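Local coordinates for protein peptidase family U32 (Geobacillus thermoleovorans, PDB 4HE6) that is of unknown function, being the small all-beta C-terminal domain of a putative U32 peptidase, at residues E35-G40 with N45-I50; P41-F46 with P81-R86; I53-E56 with E60-A63. All blocks are in the same frame, centred on the assembly; numbering follows the deposited sequence. Where two conformers were deposited one is given.

Contact 1: E35-G40 with N45-I50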
loop_
_atom_site.group_PDB
_atom_site.type_symbol
_atom_site.label_atom_id
_atom_site.label_comp_id
_atom_site.label_asym_id
_atom_site.label_seq_id
_atom_site.Cartn_x
_atom_site.Cartn_y
_atom_site.Cartn_z
ATOM N N GLU A 35 5.370 -5.062 7.911
ATOM C CA GLU A 35 4.786 -3.874 8.501
ATOM C C GLU A 35 5.013 -2.673 7.587
ATOM O O GLU A 35 6.145 -2.444 7.118
ATOM C CB GLU A 35 5.401 -3.566 9.853
ATOM C CG GLU A 35 4.529 -2.667 10.710
ATOM C CD GLU A 35 3.319 -3.336 11.273
ATOM O OE1 GLU A 35 2.471 -2.597 11.849
ATOM O OE2 GLU A 35 3.193 -4.566 11.146
ATOM N N VAL A 36 3.955 -1.891 7.392
ATOM C CA VAL A 36 3.988 -0.700 6.576
ATOM C C VAL A 36 3.419 0.467 7.339
ATOM O O VAL A 36 2.687 0.312 8.298
ATOM C CB VAL A 36 3.259 -0.902 5.214
ATOM C CG1 VAL A 36 3.902 -2.019 4.425
ATOM C CG2 VAL A 36 1.796 -1.152 5.441
ATOM N N GLU A 37 3.726 1.651 6.876
ATOM C CA GLU A 37 3.145 2.895 7.354
ATOM C C GLU A 37 2.544 3.633 6.201
ATOM O O GLU A 37 3.198 3.830 5.166
ATOM C CB GLU A 37 4.222 3.772 8.035
ATOM C CG GLU A 37 3.599 4.972 8.749
ATOM C CD GLU A 37 4.601 5.908 9.351
ATOM O OE1 GLU A 37 4.348 6.391 10.478
ATOM O OE2 GLU A 37 5.644 6.206 8.759
ATOM N N PHE A 38 1.307 4.076 6.365
ATOM C CA PHE A 38 0.672 4.987 5.448
ATOM C C PHE A 38 0.830 6.397 5.972
ATOM O O PHE A 38 0.741 6.657 7.171
ATOM C CB PHE A 38 -0.820 4.645 5.277
ATOM C CG PHE A 38 -1.024 3.374 4.494
ATOM C CD1 PHE A 38 -1.264 2.142 5.143
ATOM C CD2 PHE A 38 -0.941 3.416 3.113
ATOM C CE1 PHE A 38 -1.444 1.024 4.338
ATOM C CE2 PHE A 38 -1.146 2.262 2.363
ATOM C CZ PHE A 38 -1.404 1.057 2.970
ATOM N N PHE A 39 1.086 7.327 5.018
ATOM C CA PHE A 39 1.375 8.713 5.409
ATOM C C PHE A 39 0.949 9.659 4.317
ATOM O O PHE A 39 0.572 9.264 3.201
ATOM C CB PHE A 39 2.858 8.842 5.746
ATOM C CG PHE A 39 3.834 8.637 4.621
ATOM C CD1 PHE A 39 4.440 9.720 3.986
ATOM C CD2 PHE A 39 4.166 7.363 4.192
ATOM C CE1 PHE A 39 5.359 9.519 2.987
ATOM C CE2 PHE A 39 5.099 7.168 3.178
ATOM C CZ PHE A 39 5.706 8.233 2.564
ATOM N N GLY A 40 0.995 10.915 4.675
ATOM C CA GLY A 40 0.644 12.023 3.807
ATOM C C GLY A 40 -0.373 12.934 4.473
ATOM O O GLY A 40 -0.941 12.653 5.503
ATOM N N ASN A 45 -0.849 9.507 10.175
ATOM C CA ASN A 45 -0.084 8.351 9.719
ATOM C C ASN A 45 -0.350 7.174 10.617
ATOM O O ASN A 45 -0.546 7.325 11.836
ATOM C CB ASN A 45 1.407 8.694 9.767
ATOM C CG ASN A 45 1.833 9.831 8.893
ATOM O OD1 ASN A 45 1.046 10.393 8.109
ATOM N ND2 ASN A 45 3.084 10.218 9.019
ATOM N N PHE A 46 -0.342 5.969 10.039
ATOM C CA PHE A 46 -0.615 4.779 10.829
ATOM C C PHE A 46 0.114 3.588 10.231
ATOM O O PHE A 46 0.467 3.555 9.041
ATOM C CB PHE A 46 -2.124 4.496 10.935
ATOM C CG PHE A 46 -2.765 4.054 9.651
ATOM C CD1 PHE A 46 -2.920 2.715 9.306
ATOM C CD2 PHE A 46 -3.248 5.013 8.757
ATOM C CE1 PHE A 46 -3.510 2.340 8.095
ATOM C CE2 PHE A 46 -3.864 4.639 7.570
ATOM C CZ PHE A 46 -4.020 3.327 7.254
ATOM N N THR A 47 0.362 2.615 11.088
ATOM C CA THR A 47 1.037 1.396 10.688
ATOM C C THR A 47 0.086 0.217 10.689
ATOM O O THR A 47 -0.916 0.224 11.420
ATOM C CB THR A 47 2.245 1.068 11.597
ATOM O OG1 THR A 47 1.779 0.959 12.947
ATOM C CG2 THR A 47 3.298 2.141 11.493
ATOM N N GLN A 48 0.409 -0.779 9.904
ATOM C CA GLN A 48 -0.345 -2.034 9.907
ATOM C C GLN A 48 0.530 -3.130 9.325
ATOM O O GLN A 48 1.528 -2.893 8.635
ATOM C CB GLN A 48 -1.632 -1.944 9.098
ATOM C CG GLN A 48 -1.405 -1.850 7.605
ATOM C CD GLN A 48 -2.697 -1.986 6.854
ATOM O OE1 GLN A 48 -3.503 -1.067 6.850
ATOM N NE2 GLN A 48 -2.870 -3.133 6.198
ATOM N N VAL A 49 0.063 -4.369 9.557
ATOM C CA VAL A 49 0.594 -5.534 8.847
ATOM C C VAL A 49 -0.175 -5.694 7.566
ATOM O O VAL A 49 -1.387 -5.465 7.474
ATOM C CB VAL A 49 0.510 -6.821 9.725
ATOM C CG1 VAL A 49 -0.922 -7.234 10.047
ATOM C CG2 VAL A 49 1.284 -7.935 9.053
ATOM N N ILE A 50 0.506 -6.107 6.515
ATOM C CA ILE A 50 -0.110 -6.526 5.263
ATOM C C ILE A 50 -0.541 -7.962 5.394
ATOM O O ILE A 50 0.286 -8.847 5.636
ATOM C CB ILE A 50 0.862 -6.397 4.078
ATOM C CG1 ILE A 50 1.500 -4.982 3.960
ATOM C CG2 ILE A 50 0.191 -6.938 2.813
ATOM C CD1 ILE A 50 0.704 -4.049 3.194
HETATM O O HOH W 1 0.450 -1.322 13.898
HETATM O O HOH W 2 4.965 8.938 10.915
#
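Strands 35-39 and 46-49 run antiparallel; the axes of these short segments approach to 4.7 Å, at 148° between their N-to-C directions. V36 with Q48 and F38 with F46 are the hydrogen-bonded pairs; V36 N reaches Q48 O at 2.9 Å, with 171° at the hydrogen. E35 with V49 and E37 with T47 are the non-hydrogen-bonded pairs. On the face of V36, F38, F46 and Q48, flat apolar rings fill the buried side: F38 CB makes a CH-pi contact over the F46 ring face, 4.2 Å from the centroid, and the two rings meet obliquely. V36 CG2 meets I50 CD1 at 3.8 Å, the branched chains crossing at about a right angle. The other, more polar face carries E35, E37 and T47 beside V49. E35 bends at chi2 (73°), which brings its carboxylate back over the Q48 peptide, and a water joins E35 OE1 to T47 OG1. A second water links E37 OE1 with N45 ND2, while N45 OD1 receives a weak bond from G40 N. This beta hairpin lies at one margin of the sheet: strand 84-87 flanks 35-39, E37 OE2 makes a salt bridge with R86, Q48 bonds to the backbone O of K74 and N of K76, and F73 of strand 70-74 touches F38 and I50.

Contact 2: P41-F46 with P81-R86; sequences PEIENF and PYNMMR
N83 and I43 point their side chains at each other from opposite directions, and N83 is the residue most covered by the other segment. Placing CG anti to the carbonyl carbon (chi1 -72°) directs the N83 amide at the 41-46 loop, where its two ends do different work. N83 ND2 donates to P41 O at 3.2 Å, the N-H...O angle being a bent 142°; the acceptor lies near the amide plane, although the donor is somewhat tilted from the plane of the carbonyl. N83 OD1 lies against the aliphatic branches of I43, with I43 CG2 at 3.6 Å and I43 CD1 at 3.8 Å, and it also accepts the backbone N-H of F80. The buried amide is thus engaged at both ends, which fixes its rotation, and asparagine, with a donor and an acceptor on one short stem, fits that double task. I43 offers only carbon to it, its CD1 coming within 4.1 Å of N83 CG.

The loop is the connection of the beta hairpin 35-39/46-49, folded back beside the chain that leads into strand 84-87, so that the turn of one hairpin meets the residue just ahead of a strand far along the sequence. P41, whose ring restricts phi, contributes its carbonyl to this meeting.

Toward the other end, N45 and R86 cross with the amide and guanidinium planes 77° apart, and N45 ND2 stands 3.9 Å from R86 NH2, a distance of packing. The long R86 chain, extended from CG to NE, has its firmer partners on strand 35-39: a salt bridge to E37 and a cation-pi contact with F39.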
loop_
_atom_site.group_PDB
_atom_site.type_symbol
_atom_site.label_atom_id
_atom_site.label_comp_id
_atom_site.label_asym_id
_atom_site.label_seq_id
_atom_site.Cartn_x
_atom_site.Cartn_y
_atom_site.Cartn_z
ATOM N N PRO A 41 -0.599 14.085 3.827
ATOM C CA PRO A 41 -1.499 15.024 4.402
ATOM C C PRO A 41 -2.932 14.390 4.371
ATOM O O PRO A 41 -3.254 13.576 3.497
ATOM C CB PRO A 41 -1.386 16.280 3.543
ATOM C CG PRO A 41 -0.753 15.810 2.300
ATOM C CD PRO A 41 0.019 14.565 2.599
ATOM N N GLU A 42 -3.651 14.882 5.316
ATOM C CA GLU A 42 -5.099 14.639 5.443
ATOM C C GLU A 42 -5.396 13.340 6.183
ATOM O O GLU A 42 -6.554 13.097 6.458
ATOM C CB GLU A 42 -5.935 14.706 4.137
ATOM C CG GLU A 42 -5.631 15.928 3.266
ATOM C CD GLU A 42 -6.576 16.173 2.139
ATOM O OE1 GLU A 42 -7.779 16.396 2.449
ATOM O OE2 GLU A 42 -6.206 16.198 0.949
ATOM N N ILE A 43 -4.363 12.549 6.511
ATOM C CA ILE A 43 -4.504 11.430 7.425
ATOM C C ILE A 43 -3.509 11.540 8.576
ATOM O O ILE A 43 -2.377 12.029 8.378
ATOM C CB ILE A 43 -4.349 10.029 6.771
ATOM C CG1 ILE A 43 -2.942 9.788 6.176
ATOM C CG2 ILE A 43 -5.427 9.769 5.745
ATOM C CD1 ILE A 43 -2.725 8.351 5.767
ATOM N N GLU A 44 -3.906 11.039 9.747
ATOM C CA GLU A 44 -2.909 10.676 10.736
ATOM C C GLU A 44 -2.152 9.459 10.204
ATOM O O GLU A 44 -2.791 8.465 9.828
ATOM C CB GLU A 44 -3.521 10.399 12.112
ATOM C CG GLU A 44 -2.446 10.017 13.143
ATOM C CD GLU A 44 -3.012 9.649 14.480
ATOM O OE1 GLU A 44 -3.982 8.889 14.523
ATOM O OE2 GLU A 44 -2.420 10.131 15.484
ATOM N N ASN A 45 -0.849 9.507 10.175
ATOM C CA ASN A 45 -0.084 8.351 9.719
ATOM C C ASN A 45 -0.350 7.174 10.617
ATOM O O ASN A 45 -0.546 7.325 11.836
ATOM C CB ASN A 45 1.407 8.694 9.767
ATOM C CG ASN A 45 1.833 9.831 8.893
ATOM O OD1 ASN A 45 1.046 10.393 8.109
ATOM N ND2 ASN A 45 3.084 10.218 9.019
ATOM N N PHE A 46 -0.342 5.969 10.039
ATOM C CA PHE A 46 -0.615 4.779 10.829
ATOM C C PHE A 46 0.114 3.588 10.231
ATOM O O PHE A 46 0.467 3.555 9.041
ATOM C CB PHE A 46 -2.124 4.496 10.935
ATOM C CG PHE A 46 -2.765 4.054 9.651
ATOM C CD1 PHE A 46 -2.920 2.715 9.306
ATOM C CD2 PHE A 46 -3.248 5.013 8.757
ATOM C CE1 PHE A 46 -3.510 2.340 8.095
ATOM C CE2 PHE A 46 -3.864 4.639 7.570
ATOM C CZ PHE A 46 -4.020 3.327 7.254
ATOM N N PRO A 81 -6.714 8.791 -2.195
ATOM C CA PRO A 81 -5.828 8.645 -3.354
ATOM C C PRO A 81 -4.621 9.543 -3.169
ATOM O O PRO A 81 -4.694 10.690 -2.794
ATOM C CB PRO A 81 -6.716 9.103 -4.491
ATOM C CG PRO A 81 -8.122 8.751 -4.048
ATOM C CD PRO A 81 -8.101 9.110 -2.590
ATOM N N TYR A 82 -3.454 8.932 -3.447
ATOM C CA TYR A 82 -2.149 9.580 -3.474
ATOM C C TYR A 82 -1.538 9.820 -2.117
ATOM O O TYR A 82 -0.450 10.385 -2.025
ATOM C CB TYR A 82 -2.105 10.814 -4.431
ATOM C CG TYR A 82 -2.552 10.306 -5.786
ATOM C CD1 TYR A 82 -3.825 10.437 -6.235
ATOM C CD2 TYR A 82 -1.691 9.542 -6.575
ATOM C CE1 TYR A 82 -4.291 9.930 -7.443
ATOM C CE2 TYR A 82 -2.115 9.021 -7.763
ATOM C CZ TYR A 82 -3.395 9.203 -8.199
ATOM O OH TYR A 82 -3.838 8.666 -9.391
ATOM N N ASN A 83 -2.178 9.280 -1.034
ATOM C CA ASN A 83 -1.395 8.960 0.127
ATOM C C ASN A 83 -0.318 7.941 -0.253
ATOM O O ASN A 83 -0.399 7.294 -1.267
ATOM C CB ASN A 83 -2.291 8.469 1.262
ATOM C CG ASN A 83 -3.154 9.579 1.915
ATOM O OD1 ASN A 83 -4.244 9.325 2.370
ATOM N ND2 ASN A 83 -2.740 10.845 1.948
ATOM N N MET A 84 0.683 7.857 0.596
ATOM C CA MET A 84 1.845 7.039 0.329
ATOM C C MET A 84 1.999 5.957 1.380
ATOM O O MET A 84 1.443 6.013 2.478
ATOM C CB MET A 84 3.062 7.977 0.317
ATOM C CG MET A 84 3.009 9.156 -0.659
ATOM S SD MET A 84 4.450 10.234 -0.770
ATOM C CE MET A 84 5.736 9.199 -1.427
ATOM N N MET A 85 2.772 4.933 1.037
ATOM C CA MET A 85 3.037 3.809 1.899
ATOM C C MET A 85 4.528 3.519 1.919
ATOM O O MET A 85 5.163 3.514 0.868
ATOM C CB MET A 85 2.327 2.539 1.362
ATOM C CG MET A 85 2.358 1.390 2.339
ATOM S SD MET A 85 1.696 -0.156 1.649
ATOM C CE MET A 85 3.134 -0.695 0.738
ATOM N N ARG A 86 5.104 3.284 3.090
ATOM C CA ARG A 86 6.521 2.931 3.213
ATOM C C ARG A 86 6.638 1.737 4.134
ATOM O O ARG A 86 5.806 1.478 4.980
ATOM C CB ARG A 86 7.384 4.091 3.707
ATOM C CG ARG A 86 6.935 4.702 5.003
ATOM C CD ARG A 86 7.760 5.922 5.441
ATOM N NE ARG A 86 7.028 6.740 6.436
ATOM C CZ ARG A 86 6.942 8.049 6.463
ATOM N NH1 ARG A 86 7.529 8.850 5.582
ATOM N NH2 ARG A 86 6.230 8.659 7.431
#

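Contact 3: I53-E56 with E60-A63; sequences IWDE and ELDA
I53 carries the one hydrogen bond to segment 60-63 and part of the apolar contact. I53 O accepts from L61 N at 2.9 Å, with 164° at the hydrogen, although the donor stands 32° out of the carbonyl plane. I53 O also receives a CA-H...O contact from E60 CA at 3.3 Å, so two neighbouring residues converge on it. The isoleucine side chain is buried, and I53 CG2, anti to the backbone N, meets L61 CD1 at 4.0 Å, the two chains crossing at about a right angle. Beta-branched isoleucine suits an extended strand, while leucine, branched at CG, carries a methyl far enough out to meet I53 CG2.

W54 forms a non-hydrogen-bonded antiparallel pair with E60, their CA atoms 4.2 Å apart. Both side chains rise from the same face, but the indole leads away from E60, to K72 and I21 on strands 70-74 and 21-26, and the carboxylate of E60 suits its exposed position.

At D55 the backbone N and CB come near L61 CD1, at 4.2 Å and 4.3 Å, so this one methyl packs against both I53 and D55. The D55 carboxylate serves the turn instead: OD1 accepts from the backbone N of D57 and OD2 from ND2 of N59. A short acidic side chain is well placed to bind the turn that follows it.

The two segments thus form a small, weakly bonded beta hairpin, with 60-61 outermost in the sheet and 53-55 next to strand 70-74. There I53 and L61 both touch V71, and W54 bonds through its backbone to K72.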
loop_
_atom_site.group_PDB
_atom_site.type_symbol
_atom_site.label_atom_id
_atom_site.label_comp_id
_atom_site.label_asym_id
_atom_site.label_seq_id
_atom_site.Cartn_x
_atom_site.Cartn_y
_atom_site.Cartn_z
ATOM N N ILE A 53 -2.367 -10.134 -0.293
ATOM C CA ILE A 53 -2.352 -9.190 -1.413
ATOM C C ILE A 53 -2.888 -9.896 -2.642
ATOM O O ILE A 53 -2.624 -11.091 -2.878
ATOM C CB ILE A 53 -0.888 -8.725 -1.742
ATOM C CG1 ILE A 53 -0.200 -8.135 -0.540
ATOM C CG2 ILE A 53 -0.842 -7.874 -2.996
ATOM C CD1 ILE A 53 1.348 -8.019 -0.726
ATOM N N TRP A 54 -3.609 -9.181 -3.487
ATOM C CA TRP A 54 -4.110 -9.727 -4.743
ATOM C C TRP A 54 -3.939 -8.679 -5.836
ATOM O O TRP A 54 -3.792 -7.489 -5.596
ATOM C CB TRP A 54 -5.519 -10.237 -4.659
ATOM C CG TRP A 54 -6.576 -9.355 -4.093
ATOM C CD1 TRP A 54 -7.513 -8.621 -4.780
ATOM C CD2 TRP A 54 -6.852 -9.129 -2.698
ATOM N NE1 TRP A 54 -8.318 -7.958 -3.918
ATOM C CE2 TRP A 54 -7.926 -8.255 -2.623
ATOM C CE3 TRP A 54 -6.256 -9.565 -1.507
ATOM C CZ2 TRP A 54 -8.488 -7.786 -1.416
ATOM C CZ3 TRP A 54 -6.798 -9.123 -0.312
ATOM C CH2 TRP A 54 -7.886 -8.258 -0.280
ATOM N N ASP A 55 -3.913 -9.175 -7.074
ATOM C CA ASP A 55 -3.848 -8.286 -8.235
ATOM C C ASP A 55 -5.285 -7.911 -8.674
ATOM O O ASP A 55 -6.272 -8.338 -8.085
ATOM C CB ASP A 55 -2.982 -8.933 -9.317
ATOM C CG ASP A 55 -3.597 -10.125 -9.964
ATOM O OD1 ASP A 55 -4.798 -10.401 -9.802
ATOM O OD2 ASP A 55 -2.838 -10.823 -10.654
ATOM N N GLU A 56 -5.356 -7.087 -9.712
ATOM C CA GLU A 56 -6.652 -6.623 -10.163
ATOM C C GLU A 56 -7.468 -7.707 -10.829
ATOM O O GLU A 56 -8.648 -7.509 -11.119
ATOM C CB GLU A 56 -6.497 -5.399 -11.062
ATOM C CG GLU A 56 -5.913 -4.229 -10.232
ATOM C CD GLU A 56 -6.051 -2.887 -10.891
ATOM O OE1 GLU A 56 -5.570 -2.659 -12.005
ATOM O OE2 GLU A 56 -6.684 -2.053 -10.192
ATOM N N GLU A 60 -4.051 -14.097 -5.825
ATOM C CA GLU A 60 -3.258 -13.788 -4.660
ATOM C C GLU A 60 -1.770 -13.842 -5.023
ATOM O O GLU A 60 -1.373 -14.705 -5.815
ATOM C CB GLU A 60 -3.512 -14.745 -3.514
ATOM C CG GLU A 60 -4.859 -14.399 -2.870
ATOM C CD GLU A 60 -5.330 -15.535 -2.018
ATOM O OE1 GLU A 60 -6.278 -16.229 -2.491
ATOM O OE2 GLU A 60 -4.702 -15.772 -0.938
ATOM N N LEU A 61 -1.033 -12.961 -4.410
ATOM C CA LEU A 61 0.385 -12.812 -4.650
ATOM C C LEU A 61 1.184 -13.124 -3.395
ATOM O O LEU A 61 0.884 -12.669 -2.300
ATOM C CB LEU A 61 0.696 -11.396 -5.122
ATOM C CG LEU A 61 -0.178 -10.838 -6.226
ATOM C CD1 LEU A 61 0.216 -9.387 -6.549
ATOM C CD2 LEU A 61 -0.119 -11.742 -7.465
ATOM N N ASP A 62 2.287 -13.865 -3.591
ATOM C CA ASP A 62 3.180 -14.049 -2.450
ATOM C C ASP A 62 3.938 -12.805 -2.083
ATOM O O ASP A 62 4.324 -12.625 -0.911
ATOM C CB ASP A 62 4.161 -15.220 -2.675
ATOM C CG ASP A 62 5.186 -14.994 -3.731
ATOM O OD1 ASP A 62 4.806 -14.459 -4.788
ATOM O OD2 ASP A 62 6.369 -15.368 -3.463
ATOM N N ALA A 63 4.111 -11.912 -3.033
ATOM C CA ALA A 63 4.785 -10.637 -2.807
ATOM C C ALA A 63 4.352 -9.690 -3.925
ATOM O O ALA A 63 4.056 -10.137 -5.033
ATOM C CB ALA A 63 6.301 -10.762 -2.809
#

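Overall arrangement
All three contacts belong to one antiparallel sheet, and contacts 1 and 3 are the hairpins at its two margins, about 18 Å apart between centres and on opposite sides of the chain's centre. Contacts 1 and 2 are continuous: their centres are about 8 Å apart, they share N45 and F46, and R86 NE meets E37 OE2 at 2.8 Å. M84 O probably also accepts from F39 N, at 2.9 Å. Contact 3 is nested within the chain enclosed by contact 2, yet their nearest atoms remain about 8 Å apart. Contact 1 leads into contact 3 along the chain without touching it. The function is unknown and no site is assigned, so the relation is one of architecture.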